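Local atomic coordinates of putative oxidoreductase molybdopterin-binding subunit (Sulfolobus tokodaii, PDB entry 4ZOH), a protein that probably catalyses a molybdenum-dependent hydroxylation or oxidation as the large subunit of a xanthine dehydrogenase/aldehyde oxidase-type enzyme, binding its pterin cytosine dinucleotide. Residues 162-168 with 212-218; 245-250 with 633-639; 366-370 with 380-386; 386-390 with 567-571. One frame throughout, in Å; residues are numbered along the deposited sequence.

Contact 1 of 4, residues 162-168 with 212-218; sequences ASPLETR and GGAFGSK. With MCN (pterin cytosine dinucleotide), chain D.
Glu166 and Lys218 bring their side chains across each other at about a right angle, and the lysine ammonium ends among backbone carbonyls. With the Lys218 chain extended beyond CG, NZ lies 2.6 Å from Glu166 O, 46° out of the carbonyl plane, and makes a weaker bond to Thr167 O. A third bond, to Gly213 O at 3.0 Å, runs nearly along the C=O axis and ties the lysine to its own loop. The carboxylate sits farther away: Glu166 OE2 to Lys218 NZ is a long salt bridge of 3.6 Å. OE2 instead takes a straight bond from Gly212 N (2.8 Å, 169° at the hydrogen): Glu166 CG lies anti to its own N (chi1 -172°) and the chain bends at the next bond. Ser184 OG also bonds both OE2 and NZ. Between these polar groups and the cofactor, Pro164 lays CB against Gly213 O (3.5 Å) and presents CA at the edge of the Phe215 ring. One face of that ring is occupied by the pterin, whose O4' stands 3.5 Å above the ring plane, over its centre. Ala214 N donates to this O4' at 2.8 Å, as does Phe215 N. The loop 212-218 meets the cofactor with two backbone N-H groups and an aromatic face, while the buried ammonium, bonded to three carbonyls, probably stays charged and ties the two loops together.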
# COMPACT_ATOMS: atom_id res chain seq x y z
N ALA A 162 -1.76 5.96 29.63
CA ALA A 162 -2.03 4.72 28.96
C ALA A 162 -0.78 4.00 28.43
O ALA A 162 -0.60 2.80 28.70
CB ALA A 162 -3.08 4.92 27.90
N SER A 163 0.13 4.75 27.80
CA SER A 163 1.42 4.25 27.33
C SER A 163 1.33 2.91 26.51
O SER A 163 2.12 2.02 26.77
CB SER A 163 2.39 4.06 28.51
OG SER A 163 2.33 5.13 29.41
N PRO A 164 0.36 2.78 25.54
CA PRO A 164 0.41 1.59 24.67
C PRO A 164 1.76 1.56 23.98
O PRO A 164 2.37 2.62 23.75
CB PRO A 164 -0.68 1.86 23.62
CG PRO A 164 -0.82 3.36 23.57
CD PRO A 164 -0.51 3.83 24.97
N LEU A 165 2.27 0.35 23.67
CA LEU A 165 3.64 0.29 23.09
C LEU A 165 3.71 0.86 21.67
O LEU A 165 4.79 1.30 21.25
CB LEU A 165 4.08 -1.18 23.01
CG LEU A 165 5.37 -1.63 23.68
CD1 LEU A 165 5.70 -2.73 22.69
CD2 LEU A 165 6.58 -0.70 23.77
N GLU A 166 2.63 0.78 20.92
CA GLU A 166 2.52 1.59 19.69
C GLU A 166 1.76 2.90 20.02
O GLU A 166 0.59 2.88 20.50
CB GLU A 166 1.77 0.87 18.53
CG GLU A 166 1.82 1.66 17.20
CD GLU A 166 0.60 1.48 16.31
OE1 GLU A 166 0.66 1.84 15.11
OE2 GLU A 166 -0.47 0.97 16.76
N THR A 167 2.40 4.02 19.71
CA THR A 167 1.74 5.36 19.75
C THR A 167 0.62 5.49 18.75
O THR A 167 0.38 4.58 17.97
CB THR A 167 2.69 6.50 19.48
OG1 THR A 167 3.17 6.40 18.14
CG2 THR A 167 3.93 6.46 20.44
N ARG A 168 -0.13 6.59 18.87
CA ARG A 168 -1.05 7.03 17.81
C ARG A 168 -0.26 7.08 16.52
O ARG A 168 0.99 7.06 16.53
CB ARG A 168 -1.58 8.47 18.15
CG ARG A 168 -2.47 8.47 19.40
CD ARG A 168 -2.62 9.89 19.99
NE ARG A 168 -1.31 10.50 20.19
CZ ARG A 168 -1.07 11.81 20.28
NH1 ARG A 168 0.19 12.20 20.42
NH2 ARG A 168 -2.10 12.70 20.26
N GLY A 212 -1.18 -1.47 17.97
CA GLY A 212 -0.37 -1.94 19.10
C GLY A 212 -0.93 -1.56 20.46
O GLY A 212 -0.19 -0.97 21.28
N GLY A 213 -2.22 -1.87 20.73
CA GLY A 213 -2.87 -1.50 22.03
C GLY A 213 -3.32 -0.01 22.05
O GLY A 213 -2.95 0.80 21.14
N ALA A 214 -4.05 0.38 23.11
CA ALA A 214 -4.67 1.69 23.19
C ALA A 214 -5.01 1.98 24.65
O ALA A 214 -4.58 3.03 25.21
CB ALA A 214 -5.92 1.70 22.35
N PHE A 215 -5.79 1.04 25.25
CA PHE A 215 -6.18 1.09 26.69
C PHE A 215 -6.99 2.37 26.94
O PHE A 215 -6.89 2.96 28.00
CB PHE A 215 -4.96 0.99 27.61
CG PHE A 215 -4.08 -0.19 27.28
CD1 PHE A 215 -4.47 -1.49 27.64
CD2 PHE A 215 -2.88 -0.02 26.55
CE1 PHE A 215 -3.65 -2.58 27.32
CE2 PHE A 215 -2.08 -1.12 26.21
CZ PHE A 215 -2.46 -2.42 26.59
N GLY A 216 -7.74 2.78 25.89
CA GLY A 216 -8.70 3.84 25.99
C GLY A 216 -8.14 5.09 25.33
O GLY A 216 -8.87 5.88 24.89
N SER A 217 -6.82 5.18 25.19
CA SER A 217 -6.17 6.33 24.62
C SER A 217 -6.46 6.66 23.14
O SER A 217 -6.05 7.74 22.72
CB SER A 217 -4.67 6.26 24.86
OG SER A 217 -4.08 5.41 23.91
N LYS A 218 -7.12 5.75 22.38
CA LYS A 218 -7.32 5.88 20.93
C LYS A 218 -8.84 5.82 20.55
O LYS A 218 -9.23 5.60 19.39
CB LYS A 218 -6.48 4.85 20.13
CG LYS A 218 -4.95 5.06 20.28
CD LYS A 218 -4.10 3.88 19.74
CE LYS A 218 -2.64 4.07 20.10
NZ LYS A 218 -1.80 2.97 19.46
N1 MCN D . -13.83 -12.85 27.05
C2 MCN D . -14.44 -14.09 27.13
N3 MCN D . -15.55 -14.30 27.89
C4 MCN D . -16.07 -13.22 28.60
C5 MCN D . -15.48 -11.96 28.53
C6 MCN D . -14.36 -11.76 27.72
O2 MCN D . -14.01 -15.08 26.52
N4 MCN D . -17.15 -13.44 29.33
C1' MCN D . -12.66 -12.72 26.18
C2D MCN D . -13.09 -12.29 24.78
O2' MCN D . -13.30 -13.36 23.91
C3' MCN D . -11.89 -11.54 24.29
C4D MCN D . -11.59 -10.74 25.49
O4D MCN D . -11.82 -11.68 26.63
O3' MCN D . -10.81 -12.36 23.98
C5' MCN D . -12.68 -9.72 25.21
O5' MCN D . -12.92 -8.97 26.26
PA MCN D . -14.21 -7.99 26.37
O1A MCN D . -15.31 -8.15 25.44
O2A MCN D . -14.40 -8.10 27.85
O3A MCN D . -13.33 -6.56 26.15
PB MCN D . -13.02 -5.98 24.68
O1B MCN D . -14.20 -5.10 24.28
O2B MCN D . -12.61 -6.96 23.67
O3B MCN D . -11.78 -5.15 25.02
C10 MCN D . -11.83 -3.76 25.45
C9' MCN D . -10.99 -3.55 26.69
C8' MCN D . -10.79 -2.17 27.00
S8' MCN D . -12.17 -1.09 27.19
C7' MCN D . -9.56 -1.66 27.29
S7' MCN D . -9.30 0.02 27.82
C6' MCN D . -8.37 -2.48 27.31
C7 MCN D . -8.76 -4.00 27.42
O9' MCN D . -9.76 -4.23 26.46
N5' MCN D . -7.45 -2.22 26.20
C4A MCN D . -6.59 -3.19 25.66
N8' MCN D . -7.57 -4.86 27.12
C4B MCN D . -6.66 -4.52 26.17
N1' MCN D . -5.84 -5.49 25.73
C2' MCN D . -4.97 -5.21 24.76
N2' MCN D . -4.20 -6.19 24.34
N3' MCN D . -4.83 -3.90 24.19
C4' MCN D . -5.65 -2.85 24.66
O4' MCN D . -5.52 -1.69 24.17
O HOH W 1 0.42 -1.94 23.78

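Contact 2 of 4, residues 245-250 with 633-639; sequences RTEEFI and TTNFQDY
Phe249, on helix 245-251, pushes its ring into the loop 633-639 and has the largest buried surface of the contact. Its CZ comes over one face of the Phe636 ring, near one side of it, in a T-shaped pair with centroids 5.2 Å apart and planes at 79°. The neighbouring CE1 touches Tyr639 CD2 at 3.6 Å, completing a cluster of three aromatics, and CD2 on the other side of the ring lies 3.2 Å from Thr634 O. Thr634 is the second main contributor: its CG2 packs 3.7 Å from Ile250 CD1, and its carbonyl receives a CA-H...O contact from Thr246 CA. Two waters connect the same threonines, one donating to both Thr246 OG1 and Thr634 O (2.7 Å to the latter), the other joining the two hydroxyl oxygens; Thr246 OG1 also bonds an acidic side chain of another protein chain. Phe636 places CE2 over one face of the Arg245 guanidinium, 3.5 Å from NE, with the two planes 50° apart. With no direct hydrogen bond, an aromatic cluster flanked by water-bridged threonines joins two parts of the molybdopterin-binding region, and Arg245, lying against Phe636, bonds Pro164 O and the backbone of another protein chain.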
# COMPACT_ATOMS: atom_id res chain seq x y z
N ARG A 245 7.76 9.19 21.09
CA ARG A 245 7.15 8.70 22.37
C ARG A 245 7.11 9.88 23.40
O ARG A 245 6.19 9.97 24.20
CB ARG A 245 7.94 7.48 22.93
CG ARG A 245 7.52 7.01 24.33
CD ARG A 245 6.04 6.65 24.43
NE ARG A 245 5.87 5.50 23.55
CZ ARG A 245 4.80 4.72 23.47
NH1 ARG A 245 3.69 5.02 24.17
NH2 ARG A 245 4.81 3.67 22.63
N THR A 246 8.13 10.74 23.39
CA THR A 246 8.06 12.01 24.21
C THR A 246 6.76 12.78 23.91
O THR A 246 5.97 13.10 24.83
CB THR A 246 9.31 12.88 24.08
OG1 THR A 246 10.44 12.08 24.47
CG2 THR A 246 9.26 14.15 24.97
N GLU A 247 6.48 12.99 22.63
CA GLU A 247 5.21 13.60 22.26
C GLU A 247 4.02 12.86 22.82
O GLU A 247 3.05 13.49 23.33
CB GLU A 247 5.09 13.64 20.71
CG GLU A 247 6.01 14.71 20.09
CD GLU A 247 5.74 14.81 18.60
OE1 GLU A 247 4.77 15.49 18.18
OE2 GLU A 247 6.49 14.15 17.88
N GLU A 248 4.04 11.52 22.68
CA GLU A 248 2.89 10.75 23.09
C GLU A 248 2.68 11.01 24.60
O GLU A 248 1.61 11.34 25.01
CB GLU A 248 3.13 9.22 22.81
CG GLU A 248 1.84 8.43 22.92
CD GLU A 248 0.89 8.58 21.73
OE1 GLU A 248 -0.02 7.71 21.66
OE2 GLU A 248 1.03 9.54 20.85
N PHE A 249 3.75 10.92 25.40
CA PHE A 249 3.60 11.07 26.86
C PHE A 249 3.00 12.40 27.23
O PHE A 249 2.15 12.45 28.08
CB PHE A 249 4.97 10.92 27.58
CG PHE A 249 5.28 9.50 27.93
CD1 PHE A 249 4.47 8.83 28.85
CD2 PHE A 249 6.38 8.84 27.35
CE1 PHE A 249 4.70 7.51 29.20
CE2 PHE A 249 6.64 7.53 27.71
CZ PHE A 249 5.82 6.85 28.63
N ILE A 250 3.42 13.46 26.52
CA ILE A 250 3.02 14.82 26.81
C ILE A 250 1.60 15.17 26.32
O ILE A 250 0.92 16.05 26.87
CB ILE A 250 4.18 15.64 26.25
CG1 ILE A 250 5.21 15.84 27.34
CG2 ILE A 250 3.80 16.82 25.42
CD1 ILE A 250 6.55 16.20 26.76
N THR A 633 7.43 13.32 33.74
CA THR A 633 7.73 11.93 33.35
C THR A 633 7.40 11.72 31.86
O THR A 633 6.31 11.38 31.51
CB THR A 633 7.02 10.92 34.31
OG1 THR A 633 5.63 11.12 34.20
CG2 THR A 633 7.40 11.21 35.76
N THR A 634 8.37 11.91 30.99
CA THR A 634 8.02 11.94 29.58
C THR A 634 8.72 10.83 28.73
O THR A 634 8.81 10.95 27.50
CB THR A 634 8.31 13.35 28.98
OG1 THR A 634 9.71 13.55 28.97
CG2 THR A 634 7.67 14.45 29.79
N ASN A 635 9.17 9.75 29.37
CA ASN A 635 9.81 8.62 28.68
C ASN A 635 9.68 7.38 29.52
O ASN A 635 9.25 7.46 30.66
CB ASN A 635 11.26 8.92 28.41
CG ASN A 635 11.97 9.28 29.66
OD1 ASN A 635 12.11 8.45 30.56
ND2 ASN A 635 12.36 10.55 29.76
N PHE A 636 9.98 6.22 28.93
CA PHE A 636 9.82 4.94 29.64
C PHE A 636 10.83 4.71 30.76
O PHE A 636 10.63 3.80 31.55
CB PHE A 636 9.78 3.74 28.70
CG PHE A 636 8.47 3.55 28.03
CD1 PHE A 636 7.31 3.45 28.77
CD2 PHE A 636 8.41 3.51 26.62
CE1 PHE A 636 6.08 3.25 28.13
CE2 PHE A 636 7.20 3.29 25.98
CZ PHE A 636 6.02 3.15 26.73
N GLN A 637 11.85 5.56 30.87
CA GLN A 637 12.72 5.56 32.07
C GLN A 637 11.96 6.25 33.18
O GLN A 637 11.75 5.61 34.18
CB GLN A 637 14.09 6.18 31.79
CG GLN A 637 14.94 6.55 33.00
CD GLN A 637 16.07 7.49 32.60
OE1 GLN A 637 17.13 7.07 32.17
NE2 GLN A 637 15.83 8.79 32.71
N ASP A 638 11.48 7.50 32.98
CA ASP A 638 10.83 8.27 34.07
C ASP A 638 9.34 7.97 34.31
O ASP A 638 8.79 8.31 35.35
CB ASP A 638 11.00 9.80 33.92
CG ASP A 638 12.40 10.20 33.58
OD1 ASP A 638 13.36 9.60 34.10
OD2 ASP A 638 12.55 11.13 32.77
N TYR A 639 8.66 7.38 33.32
CA TYR A 639 7.30 6.87 33.53
C TYR A 639 7.38 5.34 33.58
O TYR A 639 7.41 4.70 32.54
CB TYR A 639 6.31 7.35 32.46
CG TYR A 639 4.90 6.99 32.86
CD1 TYR A 639 4.19 7.80 33.73
CD2 TYR A 639 4.30 5.83 32.40
CE1 TYR A 639 2.89 7.46 34.13
CE2 TYR A 639 3.04 5.47 32.79
CZ TYR A 639 2.34 6.29 33.69
OH TYR A 639 1.09 5.90 34.05
O HOH W 2 9.51 9.27 25.47
O HOH W 3 11.54 12.44 27.12

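Contact 3 of 4, residues 366-370 with 380-386; sequences AIDTL and YDSGNVK
Leu370 drops into the bend formed by residues 380-385, and every carbon of its side chain meets something there. CB lies 3.2 Å from Gly383 O, on the backbone of the turn. At CG the nearest atom across the contact is again Gly383 O, at 3.6 Å. The chain then forks: CD1 reaches Ser382 O at 3.2 Å and continues toward Val385 CG2, whereas CD2 turns to Tyr380 CB, 4.0 Å away. The first torsion (chi1 -64°) places CG near Gly383 O, and chi2 (-163°) sends the two methyls to their separate partners. The backbone of Leu370 is joined to the turn as well, through a water that donates to Leu370 O and accepts from Gly383 N (2.9 Å). This bend leads into helix 385-401, for which Asn384 is the N-cap: its OD1 accepts from Lys387 N. The contact therefore packs the loop leaving helix 358-365 against the start of the next long helix, with only a short pair of strands between them in sequence. Farther back along the loop, Ile367 sends CD1 to the edge of the Tyr380 ring, in its plane and 3.7 Å from CE2; the Tyr380 hydroxyl bonds Gly307 O. Ile367 O faces Lys386 CG at 3.3 Å. The poorly ordered Asp368 lies alongside Lys386, OD2 3.7 Å from its CE, while Lys386 NZ bonds Leu363 O.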
# COMPACT_ATOMS: atom_id res chain seq x y z
N ALA A 366 -22.02 -7.04 52.15
CA ALA A 366 -22.33 -7.50 50.81
C ALA A 366 -23.83 -7.64 50.52
O ALA A 366 -24.56 -8.26 51.29
CB ALA A 366 -21.65 -8.87 50.59
N ILE A 367 -24.27 -7.07 49.39
CA ILE A 367 -25.54 -7.45 48.78
C ILE A 367 -25.74 -8.99 48.84
O ILE A 367 -24.78 -9.77 48.69
CB ILE A 367 -25.58 -6.93 47.32
CG1 ILE A 367 -25.73 -5.42 47.34
CG2 ILE A 367 -26.75 -7.50 46.52
CD1 ILE A 367 -25.07 -4.78 46.13
N ASP A 368 -26.99 -9.42 49.05
CA ASP A 368 -27.31 -10.86 49.13
C ASP A 368 -27.52 -11.40 47.73
O ASP A 368 -26.59 -12.00 47.14
CB ASP A 368 -28.49 -11.09 50.06
CG ASP A 368 -28.40 -10.23 51.33
OD1 ASP A 368 -29.32 -9.42 51.57
OD2 ASP A 368 -27.39 -10.30 52.06
N THR A 369 -28.69 -11.13 47.15
CA THR A 369 -28.95 -11.57 45.78
C THR A 369 -29.11 -10.46 44.72
O THR A 369 -29.40 -9.28 45.02
CB THR A 369 -30.14 -12.56 45.69
OG1 THR A 369 -31.34 -11.90 46.13
CG2 THR A 369 -29.87 -13.86 46.51
N LEU A 370 -28.87 -10.87 43.49
CA LEU A 370 -28.96 -10.05 42.32
C LEU A 370 -30.21 -10.53 41.59
O LEU A 370 -30.50 -11.71 41.68
CB LEU A 370 -27.66 -10.16 41.49
CG LEU A 370 -26.41 -9.64 42.20
CD1 LEU A 370 -25.33 -9.43 41.16
CD2 LEU A 370 -26.60 -8.29 42.89
N TYR A 380 -27.31 -3.88 39.18
CA TYR A 380 -26.45 -5.02 39.11
C TYR A 380 -27.35 -6.17 38.73
O TYR A 380 -28.26 -6.53 39.50
CB TYR A 380 -25.84 -5.25 40.45
CG TYR A 380 -25.05 -4.11 41.04
CD1 TYR A 380 -24.42 -3.10 40.25
CD2 TYR A 380 -24.89 -4.04 42.43
CE1 TYR A 380 -23.71 -2.05 40.85
CE2 TYR A 380 -24.17 -3.01 43.03
CZ TYR A 380 -23.57 -2.03 42.24
OH TYR A 380 -22.85 -1.04 42.91
N ASP A 381 -27.12 -6.76 37.55
CA ASP A 381 -28.20 -7.56 36.95
C ASP A 381 -28.33 -9.02 37.35
O ASP A 381 -29.48 -9.54 37.40
CB ASP A 381 -28.17 -7.49 35.43
CG ASP A 381 -26.76 -7.87 34.81
OD1 ASP A 381 -25.72 -7.96 35.53
OD2 ASP A 381 -26.76 -8.03 33.56
N SER A 382 -27.20 -9.70 37.54
CA SER A 382 -27.26 -11.15 37.74
C SER A 382 -25.97 -11.61 38.40
O SER A 382 -24.94 -10.92 38.31
CB SER A 382 -27.53 -11.95 36.45
OG SER A 382 -26.33 -11.93 35.72
N GLY A 383 -26.10 -12.72 39.13
CA GLY A 383 -25.01 -13.30 39.90
C GLY A 383 -25.35 -13.36 41.37
O GLY A 383 -26.50 -13.18 41.77
N ASN A 384 -24.32 -13.53 42.19
CA ASN A 384 -24.49 -13.73 43.60
C ASN A 384 -23.23 -13.38 44.26
O ASN A 384 -22.33 -14.23 44.32
CB ASN A 384 -24.81 -15.22 43.91
CG ASN A 384 -25.13 -15.47 45.40
OD1 ASN A 384 -24.53 -14.89 46.35
ND2 ASN A 384 -26.05 -16.38 45.60
N VAL A 385 -23.19 -12.16 44.79
CA VAL A 385 -21.97 -11.59 45.32
C VAL A 385 -21.48 -12.38 46.54
O VAL A 385 -20.31 -12.76 46.59
CB VAL A 385 -22.14 -10.09 45.65
CG1 VAL A 385 -20.83 -9.47 46.14
CG2 VAL A 385 -22.63 -9.32 44.42
N LYS A 386 -22.38 -12.60 47.52
CA LYS A 386 -22.06 -13.25 48.80
C LYS A 386 -21.40 -14.58 48.55
O LYS A 386 -20.34 -14.87 49.11
CB LYS A 386 -23.33 -13.49 49.62
CG LYS A 386 -23.70 -12.35 50.52
CD LYS A 386 -23.19 -12.57 51.91
CE LYS A 386 -24.24 -12.02 52.85
NZ LYS A 386 -23.83 -12.45 54.21
O HOH W 4 -28.80 -13.54 39.80

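Contact 4 of 4, residues 386-390 with 567-571; sequences KKLLE and PYGVH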
# COMPACT_ATOMS: atom_id res chain seq x y z
N LYS A 386 -22.38 -12.60 47.52
CA LYS A 386 -22.06 -13.25 48.80
C LYS A 386 -21.40 -14.58 48.55
O LYS A 386 -20.34 -14.87 49.11
CB LYS A 386 -23.33 -13.49 49.62
CG LYS A 386 -23.70 -12.35 50.52
CD LYS A 386 -23.19 -12.57 51.91
CE LYS A 386 -24.24 -12.02 52.85
NZ LYS A 386 -23.83 -12.45 54.21
N LYS A 387 -22.02 -15.35 47.67
CA LYS A 387 -21.59 -16.70 47.33
C LYS A 387 -20.23 -16.73 46.69
O LYS A 387 -19.42 -17.62 46.96
CB LYS A 387 -22.62 -17.31 46.40
CG LYS A 387 -22.34 -18.69 45.83
CD LYS A 387 -23.68 -19.23 45.34
CE LYS A 387 -23.62 -20.73 45.13
NZ LYS A 387 -23.58 -21.10 43.69
N LEU A 388 -19.97 -15.74 45.82
CA LEU A 388 -18.65 -15.58 45.22
C LEU A 388 -17.65 -15.22 46.29
O LEU A 388 -16.55 -15.72 46.26
CB LEU A 388 -18.64 -14.55 44.08
CG LEU A 388 -17.40 -14.70 43.22
CD1 LEU A 388 -17.69 -14.60 41.74
CD2 LEU A 388 -16.44 -13.61 43.62
N LEU A 389 -18.01 -14.35 47.22
CA LEU A 389 -17.13 -14.05 48.34
C LEU A 389 -16.85 -15.28 49.25
O LEU A 389 -15.71 -15.42 49.76
CB LEU A 389 -17.72 -12.92 49.18
CG LEU A 389 -17.66 -11.49 48.69
CD1 LEU A 389 -18.58 -10.63 49.57
CD2 LEU A 389 -16.24 -10.97 48.80
N GLU A 390 -17.84 -16.18 49.41
CA GLU A 390 -17.62 -17.41 50.24
C GLU A 390 -16.58 -18.26 49.53
O GLU A 390 -15.60 -18.65 50.14
CB GLU A 390 -18.91 -18.23 50.50
CG GLU A 390 -20.10 -17.49 51.13
CD GLU A 390 -20.05 -17.32 52.67
OE1 GLU A 390 -18.97 -17.12 53.28
OE2 GLU A 390 -21.13 -17.37 53.28
N PRO A 567 -20.28 -7.57 35.71
CA PRO A 567 -19.51 -8.66 36.37
C PRO A 567 -19.07 -8.16 37.72
O PRO A 567 -19.17 -6.95 37.99
CB PRO A 567 -18.28 -8.81 35.48
CG PRO A 567 -18.04 -7.41 34.97
CD PRO A 567 -19.47 -6.92 34.66
N TYR A 568 -18.54 -9.05 38.55
CA TYR A 568 -18.10 -8.74 39.90
C TYR A 568 -17.06 -9.79 40.29
O TYR A 568 -16.99 -10.87 39.69
CB TYR A 568 -19.32 -8.78 40.89
CG TYR A 568 -20.06 -10.12 40.87
CD1 TYR A 568 -19.78 -11.13 41.82
CD2 TYR A 568 -20.98 -10.42 39.85
CE1 TYR A 568 -20.46 -12.35 41.78
CE2 TYR A 568 -21.64 -11.64 39.79
CZ TYR A 568 -21.36 -12.61 40.76
OH TYR A 568 -21.98 -13.83 40.68
N GLY A 569 -16.25 -9.50 41.30
CA GLY A 569 -15.40 -10.54 41.83
C GLY A 569 -14.65 -10.11 43.03
O GLY A 569 -14.87 -9.01 43.54
N VAL A 570 -13.76 -10.98 43.52
CA VAL A 570 -12.91 -10.66 44.67
C VAL A 570 -11.46 -11.03 44.29
O VAL A 570 -11.24 -12.09 43.68
CB VAL A 570 -13.45 -11.36 45.98
CG1 VAL A 570 -13.68 -12.87 45.76
CG2 VAL A 570 -12.45 -11.20 47.12
N HIS A 571 -10.49 -10.18 44.65
CA HIS A 571 -9.13 -10.34 44.26
C HIS A 571 -8.39 -10.22 45.56
O HIS A 571 -8.89 -9.60 46.48
CB HIS A 571 -8.64 -9.26 43.24
CG HIS A 571 -9.19 -9.44 41.85
ND1 HIS A 571 -8.50 -9.07 40.70
CD2 HIS A 571 -10.38 -9.96 41.41
CE1 HIS A 571 -9.20 -9.44 39.64
NE2 HIS A 571 -10.37 -9.92 40.03
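Leu388 CG stands anti to the backbone N (chi1 -163°), which carries its two methyls from helix 385-401 toward strand 568-577. Tyr568, with CG between its backbone N and carbonyl carbon (chi1 56°), turns its ring toward the helix to meet them. The leucine divides its branches between neighbouring strand residues: CD1 lies 3.6 Å from Tyr568 CE1, approaching the ring obliquely, while CD2 settles 3.7 Å from Gly569 CA and 3.6 Å from Val570 CG1. Leu388 and Val570 overlap head to tail, the leucine running toward the strand and the valine toward the helix. Leu389 adds a looser touch, its CD2 lying 4.0 Å from Val570 CB. No hydrogen bond crosses between the two segments, so this is purely apolar helix-on-sheet packing, with the short axes 8.1 Å apart at closest approach and at an angle of 25°, nearly parallel. The Tyr568 hydroxyl bonds Asn384 N, just before the helix. Around this layer, Val591 of strand 583-593 touches both Leu388 and Val570, and helix 358-365 closes the flank through Leu363 against Leu389 and Tyr359 against Val570; strand 568-577 itself lies between strands 405-412 and 583-593 in a mixed sheet.

Contacts 1 and 2 adjoin, their centres 13 Å apart, and touch through the Arg168 NE to Glu248 OE2 salt bridge of 2.6 Å. Contacts 3 and 4 lie 9 Å apart centre to centre, share Lys386 and helix 385-401, and meet where Asn384 N approaches Tyr568 OH at 2.8 Å. The two pairs are well separated: contacts 2 and 3 stand on opposite sides of the chain's centre, 42 Å between centres. Contact 1 bonds the pterin directly, with the Phe215 side chain about 6 Å from the molybdenum atom and that of Leu165 about 4 Å from an iron-sulfur cluster. The Ser382 and Tyr568 side chains are about 11 and 12 Å from the nearest atoms of the dinucleotide, at its cytosine end.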